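Rhamnonate dehydratase (Gibberella zeae PH-1, PDB 3FXG) probably catalyses the magnesium-dependent dehydration of L-rhamnonate to a 2-keto-3-deoxy sugar acid, as a member of the enolase superfamily. Local coordinates at residues A104-T109 and D142-V147; G183-L188 and M220-M225; W247-S252 and F271-H276. All coordinates share one frame; numbering follows the deposited sequence.

Contact 1 of 3, residues A104-T109 and D142-V147; sequences ADPRNT and DLLGKV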
loop_
_atom_site.group_PDB
_atom_site.type_symbol
_atom_site.label_atom_id
_atom_site.label_comp_id
_atom_site.label_asym_id
_atom_site.label_seq_id
_atom_site.Cartn_x
_atom_site.Cartn_y
_atom_site.Cartn_z
ATOM N N ALA A 104 -14.749 -44.367 -14.535
ATOM C CA ALA A 104 -13.774 -43.358 -14.950
ATOM C C ALA A 104 -12.375 -43.911 -15.191
ATOM O O ALA A 104 -12.015 -44.973 -14.687
ATOM C CB ALA A 104 -13.706 -42.241 -13.904
ATOM N N ASP A 105 -11.595 -43.181 -15.982
ATOM C CA ASP A 105 -10.217 -43.559 -16.269
ATOM C C ASP A 105 -9.445 -43.024 -15.068
ATOM O O ASP A 105 -9.446 -41.821 -14.816
ATOM C CB ASP A 105 -9.726 -42.865 -17.546
ATOM C CG ASP A 105 -8.374 -43.381 -18.014
ATOM O OD1 ASP A 105 -7.461 -43.533 -17.174
ATOM O OD2 ASP A 105 -8.221 -43.629 -19.227
ATOM N N PRO A 106 -8.790 -43.908 -14.302
ATOM C CA PRO A 106 -8.032 -43.468 -13.124
ATOM C C PRO A 106 -6.886 -42.501 -13.408
ATOM O O PRO A 106 -6.347 -41.888 -12.488
ATOM C CB PRO A 106 -7.556 -44.785 -12.510
ATOM C CG PRO A 106 -7.406 -45.668 -13.706
ATOM C CD PRO A 106 -8.645 -45.360 -14.505
ATOM N N ARG A 107 -6.512 -42.360 -14.675
ATOM C CA ARG A 107 -5.438 -41.439 -15.032
ATOM C C ARG A 107 -5.940 -40.000 -15.065
ATOM O O ARG A 107 -5.143 -39.057 -15.125
ATOM C CB ARG A 107 -4.839 -41.817 -16.389
ATOM C CG ARG A 107 -4.063 -43.133 -16.366
ATOM C CD ARG A 107 -3.646 -43.550 -17.768
ATOM N NE ARG A 107 -4.807 -43.685 -18.644
ATOM C CZ ARG A 107 -4.744 -44.017 -19.930
ATOM N NH1 ARG A 107 -3.572 -44.252 -20.501
ATOM N NH2 ARG A 107 -5.857 -44.117 -20.643
ATOM N N ASN A 108 -7.261 -39.833 -15.016
ATOM C CA ASN A 108 -7.866 -38.501 -15.036
ATOM C C ASN A 108 -7.877 -37.902 -13.635
ATOM O O ASN A 108 -8.923 -37.502 -13.123
ATOM C CB ASN A 108 -9.298 -38.571 -15.582
ATOM C CG ASN A 108 -9.340 -38.888 -17.067
ATOM O OD1 ASN A 108 -8.341 -38.753 -17.766
ATOM N ND2 ASN A 108 -10.505 -39.296 -17.555
ATOM N N THR A 109 -6.702 -37.841 -13.018
ATOM C CA THR A 109 -6.581 -37.309 -11.668
ATOM C C THR A 109 -7.038 -35.861 -11.550
ATOM O O THR A 109 -7.715 -35.498 -10.584
ATOM C CB THR A 109 -5.133 -37.431 -11.162
ATOM O OG1 THR A 109 -4.229 -36.902 -12.140
ATOM C CG2 THR A 109 -4.797 -38.885 -10.910
ATOM N N ASP A 142 -2.092 -44.816 -5.971
ATOM C CA ASP A 142 -1.579 -46.143 -5.632
ATOM C C ASP A 142 -1.951 -47.092 -6.772
ATOM O O ASP A 142 -1.136 -47.901 -7.213
ATOM C CB ASP A 142 -2.197 -46.628 -4.311
ATOM C CG ASP A 142 -1.569 -47.925 -3.804
ATOM O OD1 ASP A 142 -0.330 -47.977 -3.644
ATOM O OD2 ASP A 142 -2.322 -48.892 -3.551
ATOM N N LEU A 143 -3.187 -46.977 -7.248
ATOM C CA LEU A 143 -3.678 -47.804 -8.345
ATOM C C LEU A 143 -2.880 -47.559 -9.626
ATOM O O LEU A 143 -2.505 -48.501 -10.327
ATOM C CB LEU A 143 -5.162 -47.507 -8.597
ATOM C CG LEU A 143 -5.807 -48.113 -9.846
ATOM C CD1 LEU A 143 -5.764 -49.634 -9.766
ATOM C CD2 LEU A 143 -7.245 -47.621 -9.962
ATOM N N LEU A 144 -2.622 -46.290 -9.935
ATOM C CA LEU A 144 -1.866 -45.947 -11.133
ATOM C C LEU A 144 -0.467 -46.550 -11.093
ATOM O O LEU A 144 0.024 -47.072 -12.096
ATOM C CB LEU A 144 -1.774 -44.424 -11.294
ATOM C CG LEU A 144 -3.083 -43.700 -11.625
ATOM C CD1 LEU A 144 -2.838 -42.197 -11.689
ATOM C CD2 LEU A 144 -3.634 -44.210 -12.957
ATOM N N GLY A 145 0.175 -46.477 -9.932
ATOM C CA GLY A 145 1.506 -47.036 -9.802
ATOM C C GLY A 145 1.489 -48.545 -9.972
ATOM O O GLY A 145 2.389 -49.120 -10.584
ATOM N N LYS A 146 0.457 -49.191 -9.436
ATOM C CA LYS A 146 0.346 -50.642 -9.533
ATOM C C LYS A 146 0.066 -51.109 -10.955
ATOM O O LYS A 146 0.634 -52.104 -11.406
ATOM C CB LYS A 146 -0.727 -51.150 -8.565
ATOM C CG LYS A 146 -0.232 -51.136 -7.130
ATOM C CD LYS A 146 -1.318 -51.401 -6.112
ATOM C CE LYS A 146 -0.714 -51.418 -4.714
ATOM N NZ LYS A 146 -1.736 -51.547 -3.641
ATOM N N VAL A 147 -0.789 -50.389 -11.672
ATOM C CA VAL A 147 -1.092 -50.764 -13.047
ATOM C C VAL A 147 0.153 -50.652 -13.928
ATOM O O VAL A 147 0.409 -51.520 -14.762
ATOM C CB VAL A 147 -2.217 -49.887 -13.640
ATOM C CG1 VAL A 147 -2.398 -50.200 -15.125
ATOM C CG2 VAL A 147 -3.522 -50.150 -12.891
#

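Contact 2 of 3, residues G183-L188 and M220-M225; sequences GGKVPL and MVDCYM. With MG (magnesium ion), chain I.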
loop_
_atom_site.group_PDB
_atom_site.type_symbol
_atom_site.label_atom_id
_atom_site.label_comp_id
_atom_site.label_asym_id
_atom_site.label_seq_id
_atom_site.Cartn_x
_atom_site.Cartn_y
_atom_site.Cartn_z
ATOM N N GLY A 183 17.396 -33.009 13.115
ATOM C CA GLY A 183 16.868 -32.060 14.079
ATOM C C GLY A 183 15.726 -32.651 14.886
ATOM O O GLY A 183 15.199 -33.718 14.549
ATOM N N GLY A 184 15.342 -31.964 15.954
ATOM C CA GLY A 184 14.252 -32.447 16.783
ATOM C C GLY A 184 13.208 -31.376 17.034
ATOM O O GLY A 184 13.554 -30.252 17.383
ATOM N N LYS A 185 11.934 -31.717 16.850
ATOM C CA LYS A 185 10.849 -30.763 17.082
ATOM C C LYS A 185 10.050 -31.200 18.303
ATOM O O LYS A 185 9.494 -32.299 18.331
ATOM C CB LYS A 185 9.919 -30.679 15.867
ATOM C CG LYS A 185 8.865 -29.575 15.976
ATOM C CD LYS A 185 8.102 -29.370 14.658
ATOM C CE LYS A 185 7.248 -30.579 14.306
ATOM N NZ LYS A 185 6.562 -30.417 12.988
ATOM N N VAL A 186 9.992 -30.333 19.306
ATOM C CA VAL A 186 9.280 -30.638 20.540
ATOM C C VAL A 186 7.955 -29.886 20.660
ATOM O O VAL A 186 7.788 -28.801 20.103
ATOM C CB VAL A 186 10.164 -30.310 21.772
ATOM C CG1 VAL A 186 11.441 -31.144 21.732
ATOM C CG2 VAL A 186 10.514 -28.834 21.788
ATOM N N PRO A 187 6.986 -30.468 21.376
ATOM C CA PRO A 187 5.689 -29.808 21.544
ATOM C C PRO A 187 5.703 -28.824 22.719
ATOM O O PRO A 187 6.167 -29.156 23.812
ATOM C CB PRO A 187 4.738 -30.981 21.765
ATOM C CG PRO A 187 5.589 -31.953 22.523
ATOM C CD PRO A 187 6.938 -31.869 21.838
ATOM N N LEU A 188 5.215 -27.610 22.477
ATOM C CA LEU A 188 5.152 -26.578 23.509
ATOM C C LEU A 188 4.129 -27.052 24.534
ATOM O O LEU A 188 2.992 -27.360 24.185
ATOM C CB LEU A 188 4.701 -25.249 22.902
ATOM C CG LEU A 188 4.793 -24.029 23.819
ATOM C CD1 LEU A 188 6.254 -23.634 23.983
ATOM C CD2 LEU A 188 4.001 -22.876 23.219
HETATM N N MSE A 220 13.271 -27.439 16.917
HETATM C CA MSE A 220 12.102 -26.719 16.433
HETATM C C MSE A 220 11.015 -26.844 17.501
HETATM O O MSE A 220 11.044 -27.770 18.309
HETATM C CB MSE A 220 11.608 -27.321 15.112
HETATM C CG MSE A 220 12.565 -27.143 13.932
HETATM SE SE MSE A 220 14.181 -28.232 14.010
HETATM C CE MSE A 220 13.626 -29.678 12.845
ATOM N N VAL A 221 10.061 -25.920 17.510
ATOM C CA VAL A 221 8.992 -25.961 18.501
ATOM C C VAL A 221 7.611 -25.990 17.857
ATOM O O VAL A 221 7.257 -25.097 17.086
ATOM C CB VAL A 221 9.073 -24.739 19.448
ATOM C CG1 VAL A 221 7.999 -24.836 20.525
ATOM C CG2 VAL A 221 10.466 -24.667 20.081
ATOM N N ASP A 222 6.835 -27.019 18.176
ATOM C CA ASP A 222 5.486 -27.149 17.632
ATOM C C ASP A 222 4.503 -26.551 18.626
ATOM O O ASP A 222 4.507 -26.912 19.803
ATOM C CB ASP A 222 5.147 -28.617 17.386
ATOM C CG ASP A 222 3.893 -28.792 16.553
ATOM O OD1 ASP A 222 2.808 -28.370 17.002
ATOM O OD2 ASP A 222 3.996 -29.351 15.443
ATOM N N CYS A 223 3.656 -25.642 18.151
ATOM C CA CYS A 223 2.692 -24.973 19.017
ATOM C C CYS A 223 1.230 -25.374 18.803
ATOM O O CYS A 223 0.329 -24.825 19.440
ATOM C CB CYS A 223 2.856 -23.456 18.877
ATOM S SG CYS A 223 4.536 -22.860 19.270
ATOM N N TYR A 224 1.006 -26.336 17.912
ATOM C CA TYR A 224 -0.328 -26.857 17.606
ATOM C C TYR A 224 -1.458 -25.811 17.624
ATOM O O TYR A 224 -2.406 -25.925 18.404
ATOM C CB TYR A 224 -0.656 -28.007 18.577
ATOM C CG TYR A 224 -1.799 -28.907 18.136
ATOM C CD1 TYR A 224 -1.705 -29.671 16.970
ATOM C CD2 TYR A 224 -2.980 -28.977 18.874
ATOM C CE1 TYR A 224 -2.767 -30.484 16.547
ATOM C CE2 TYR A 224 -4.046 -29.783 18.461
ATOM C CZ TYR A 224 -3.933 -30.531 17.297
ATOM O OH TYR A 224 -4.995 -31.301 16.875
HETATM N N MSE A 225 -1.346 -24.812 16.747
HETATM C CA MSE A 225 -2.324 -23.726 16.598
HETATM C C MSE A 225 -2.923 -23.199 17.910
HETATM O O MSE A 225 -4.064 -22.737 17.945
HETATM C CB MSE A 225 -3.450 -24.173 15.636
HETATM C CG MSE A 225 -4.245 -25.409 16.057
HETATM SE SE MSE A 225 -5.400 -26.199 14.656
HETATM C CE MSE A 225 -5.428 -28.012 15.329
HETATM MG MG MG I . 2.904 -29.619 13.520
HETATM O O HOH W 1 3.908 -31.874 13.262
HETATM O O HOH W 2 1.297 -28.541 14.737
#

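Contact 3 of 3, residues W247-S252 and F271-H276; sequences WEECLS and FTTGEH. With MG (magnesium ion), chain I.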
loop_
_atom_site.group_PDB
_atom_site.type_symbol
_atom_site.label_atom_id
_atom_site.label_comp_id
_atom_site.label_asym_id
_atom_site.label_seq_id
_atom_site.Cartn_x
_atom_site.Cartn_y
_atom_site.Cartn_z
ATOM N N TRP A 247 9.513 -21.909 14.647
ATOM C CA TRP A 247 8.326 -22.025 15.482
ATOM C C TRP A 247 7.179 -22.441 14.574
ATOM O O TRP A 247 6.856 -21.740 13.608
ATOM C CB TRP A 247 8.037 -20.684 16.154
ATOM C CG TRP A 247 9.120 -20.277 17.108
ATOM C CD1 TRP A 247 10.309 -19.682 16.798
ATOM C CD2 TRP A 247 9.125 -20.471 18.526
ATOM N NE1 TRP A 247 11.055 -19.493 17.939
ATOM C CE2 TRP A 247 10.350 -19.969 19.013
ATOM C CE3 TRP A 247 8.208 -21.022 19.434
ATOM C CZ2 TRP A 247 10.686 -20.000 20.372
ATOM C CZ3 TRP A 247 8.544 -21.052 20.788
ATOM C CH2 TRP A 247 9.772 -20.544 21.239
ATOM N N GLU A 248 6.567 -23.576 14.899
ATOM C CA GLU A 248 5.500 -24.152 14.086
ATOM C C GLU A 248 4.059 -23.971 14.558
ATOM O O GLU A 248 3.736 -24.162 15.731
ATOM C CB GLU A 248 5.788 -25.644 13.896
ATOM C CG GLU A 248 4.868 -26.350 12.919
ATOM C CD GLU A 248 5.403 -27.714 12.524
ATOM O OE1 GLU A 248 6.627 -27.826 12.297
ATOM O OE2 GLU A 248 4.603 -28.667 12.430
ATOM N N GLU A 249 3.197 -23.623 13.604
ATOM C CA GLU A 249 1.768 -23.414 13.831
ATOM C C GLU A 249 1.450 -22.665 15.121
ATOM O O GLU A 249 0.648 -23.124 15.936
ATOM C CB GLU A 249 1.028 -24.760 13.809
ATOM C CG GLU A 249 -0.390 -24.649 13.245
ATOM C CD GLU A 249 -1.114 -25.985 13.122
ATOM O OE1 GLU A 249 -2.175 -26.013 12.461
ATOM O OE2 GLU A 249 -0.639 -26.998 13.686
ATOM N N CYS A 250 2.076 -21.506 15.299
ATOM C CA CYS A 250 1.854 -20.686 16.485
ATOM C C CYS A 250 0.426 -20.171 16.569
ATOM O O CYS A 250 -0.145 -20.085 17.654
ATOM C CB CYS A 250 2.794 -19.483 16.489
ATOM S SG CYS A 250 4.534 -19.899 16.604
ATOM N N LEU A 251 -0.148 -19.832 15.420
ATOM C CA LEU A 251 -1.500 -19.290 15.379
ATOM C C LEU A 251 -2.565 -20.252 14.875
ATOM O O LEU A 251 -2.269 -21.295 14.286
ATOM C CB LEU A 251 -1.530 -18.043 14.491
ATOM C CG LEU A 251 -0.495 -16.951 14.783
ATOM C CD1 LEU A 251 -0.658 -15.814 13.770
ATOM C CD2 LEU A 251 -0.674 -16.435 16.201
ATOM N N SER A 252 -3.817 -19.886 15.125
ATOM C CA SER A 252 -4.947 -20.662 14.645
ATOM C C SER A 252 -4.889 -20.583 13.121
ATOM O O SER A 252 -4.436 -19.580 12.569
ATOM C CB SER A 252 -6.257 -20.028 15.121
ATOM O OG SER A 252 -7.342 -20.455 14.320
ATOM N N PHE A 271 9.188 -19.076 10.926
ATOM C CA PHE A 271 7.856 -19.505 11.337
ATOM C C PHE A 271 7.275 -20.403 10.254
ATOM O O PHE A 271 7.520 -20.182 9.067
ATOM C CB PHE A 271 6.960 -18.286 11.554
ATOM C CG PHE A 271 7.378 -17.451 12.723
ATOM C CD1 PHE A 271 6.996 -17.806 14.014
ATOM C CD2 PHE A 271 8.222 -16.361 12.545
ATOM C CE1 PHE A 271 7.456 -17.088 15.116
ATOM C CE2 PHE A 271 8.690 -15.634 13.641
ATOM C CZ PHE A 271 8.306 -16.002 14.930
ATOM N N THR A 272 6.516 -21.417 10.664
ATOM C CA THR A 272 5.914 -22.351 9.718
ATOM C C THR A 272 4.479 -22.661 10.127
ATOM O O THR A 272 4.066 -22.366 11.248
ATOM C CB THR A 272 6.691 -23.690 9.673
ATOM O OG1 THR A 272 6.387 -24.457 10.847
ATOM C CG2 THR A 272 8.199 -23.439 9.627
ATOM N N THR A 273 3.723 -23.254 9.209
ATOM C CA THR A 273 2.341 -23.633 9.481
ATOM C C THR A 273 1.761 -24.296 8.241
ATOM O O THR A 273 2.451 -24.433 7.225
ATOM C CB THR A 273 1.472 -22.403 9.840
ATOM O OG1 THR A 273 0.178 -22.837 10.271
ATOM C CG2 THR A 273 1.302 -21.487 8.625
ATOM N N GLY A 274 0.505 -24.726 8.331
ATOM C CA GLY A 274 -0.139 -25.324 7.176
ATOM C C GLY A 274 -0.752 -26.708 7.292
ATOM O O GLY A 274 -1.526 -27.093 6.421
ATOM N N GLU A 275 -0.441 -27.466 8.339
ATOM C CA GLU A 275 -1.010 -28.805 8.426
ATOM C C GLU A 275 -2.531 -28.793 8.526
ATOM O O GLU A 275 -3.183 -29.783 8.202
ATOM C CB GLU A 275 -0.387 -29.601 9.579
ATOM C CG GLU A 275 -0.670 -29.102 10.978
ATOM C CD GLU A 275 0.210 -29.803 12.003
ATOM O OE1 GLU A 275 -0.331 -30.400 12.963
ATOM O OE2 GLU A 275 1.451 -29.755 11.839
ATOM N N HIS A 276 -3.102 -27.668 8.946
ATOM C CA HIS A 276 -4.552 -27.575 9.029
ATOM C C HIS A 276 -5.147 -26.597 8.018
ATOM O O HIS A 276 -6.167 -25.961 8.275
ATOM C CB HIS A 276 -4.983 -27.226 10.452
ATOM C CG HIS A 276 -4.613 -28.273 11.454
ATOM N ND1 HIS A 276 -3.508 -28.163 12.271
ATOM C CD2 HIS A 276 -5.166 -29.478 11.727
ATOM C CE1 HIS A 276 -3.397 -29.257 13.006
ATOM N NE2 HIS A 276 -4.389 -30.070 12.694
HETATM MG MG MG I . 2.904 -29.619 13.520
HETATM O O HOH W 3 4.243 -20.589 13.402
HETATM O O HOH W 4 -2.166 -25.068 9.798
HETATM O O HOH W 2 1.297 -28.541 14.737
HETATM O O HOH W 5 -0.420 -21.085 12.370
HETATM O O HOH W 1 3.908 -31.874 13.262
#

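Contact 1 of 3, residues A104-T109 and D142-V147
P106, R107 and T109 of the loop 104-109 lie against L143 and L144, two neighbouring leucines on helix 128-148. The loop comes in through A104, whose backbone is hydrogen-bonded to that of I11. At D105 it enters a type I turn that runs to N108. The D105 side chain accepts the backbone N of R107 at OD1 (2.9 Å), forming an Asx turn. P106 comes next and turns its CB toward the helix, where it touches L143 CD2 at 3.8 Å, while its carbonyl O lies 3.6 Å from L144 CD2. In R107 the aliphatic part does the packing, with CG 3.6 Å from L144 CD2 and the two side chains crossing at about a right angle. A bend at chi3 (-58°) turns the guanidinium away from the helix and back to D105. There R107 NE meets D105 OD1 on its syn side at 3.0 Å, and R107 NH2 forms a salt bridge with D105 OD2 at 2.8 Å through the syn lone pair. The guanidinium is thus held side-on, two nitrogens to two oxygens, almost in its own plane. R107 NH1 also forms a salt bridge with E150 of a second subunit, and N108 OD1 accepts the backbone N of A159 on that same neighbour. T109 begins helix 109-119 and offers its methyl CG2 to L144 CD1 at 3.9 Å. L144 CD2 therefore lies against P106 and R107, and CD1 against T109 CG2 and the carbonyl O of P106. The whole is apolar packing of an interhelical turn on a long helix, within the N-terminal capping domain of the mandelate racemase/muconate lactonizing type, with the polar side of the turn facing a partner subunit.

Contact 2 of 3, residues G183-L188 and M220-M225
D222 binds the magnesium ion directly and K185 reaches it through a water, from adjacent parallel strands of the enolase-type barrel, the first and last members of the beta-alpha-beta unit 184-187, 195-213, 219-222. D222 OD2 binds the metal at 2.2 Å. Its other oxygen, OD1, accepts a hydrogen bond from water 2, itself a metal ligand, and another from the backbone N of Y224 at 2.9 Å in an Asx turn, so both ends of the carboxylate are fixed. K185 NZ donates to the O of water 1 at 3.0 Å, and that water is a further metal ligand. NZ also forms salt bridges with E248 OE1 and E345 OE2 and a hydrogen bond with Y167 OH. A bend at chi3 (66°) brings this ammonium to the metal site, after CG has run past M220 CB. Four backbone bonds zip the strands together: M220 N to G184 O, V186 N to M220 O, D222 N to V186 O at 2.8 Å, and L188 N to D222 O, the last two nearly straight, both at 172°. They set K185 beside M220, V186 beside V221 and P187 beside D222. K185, M220, P187 and D222 share one face of the sheet; on the other, V186 meets F205 and L206 of helix 195-213, and V221 meets L206. M220, a selenomethionine, crosses the K185 side chain at about a right angle, with CB 3.7 Å from K185 CG. Past the end of the strands L188 splits its methyls: CD1 packs on V221 CG1 at 4.1 Å, and CD2 lies 4.0 Å from C223 SG.

Contact 3 of 3, residues W247-S252 and F271-H276
Two metal-binding ends of neighbouring barrel strands meet here: E248 closes strand 246-248, and E275 follows strand 270-273. E248 OE2 and E275 OE2 each bind magnesium at 2.2 Å, with D222 as the third protein ligand. The two oxygens lie 3.4 Å apart, their carboxylate planes turned 70° against each other. E275 CG sits between its backbone N and carbonyl carbon (chi1 66°), and from there the extended chain carries OE2 to the metal. E248 OE1 is held by K185, W246 and Q296, and Q296 also bonds T272 OG1, beside which E248 CG runs. The parallel strands are joined by T272 N to W247 O at 3.0 Å and by E249 N to T272 O at 2.8 Å, the latter donor standing above the carbonyl plane. On the face away from E248 and T272, W247 and F271 point the same way with rings slid apart, and C250 SG meets the F271 ring at its edge. E249 OE1 accepts H276 ND1 at 2.5 Å through the syn lone pair, carboxylate and imidazole nearly coplanar. E249 OE2 takes a bond from water 2, a magnesium ligand, and lies 3.5 Å from E275 OE1. E249 therefore acts in the second shell, orienting a metal-bound water and helping to fix the rotation of the H276 ring, while the cation probably offsets the repulsion between the crowded carboxylates.

Overall arrangement
From the N terminus the three contacts follow in series, none enclosing or crossing another. Contact 1 closes a mostly helical loop inside the N-terminal domain, joining the turn before helix 109-119 to helix 128-148. The chain then enters the barrel, where contact 2 closes the loop around helix 195-213 and contact 3 the shorter one around helix 259-265. Contact 1 lies across the chain's centre from the other two, its centre about 37 Å from that of contact 2. Contacts 2 and 3 touch: strands 219-222 and 246-248 are neighbours in the sheet, M225 packs on H276, and together the two contacts supply all three magnesium carboxylates.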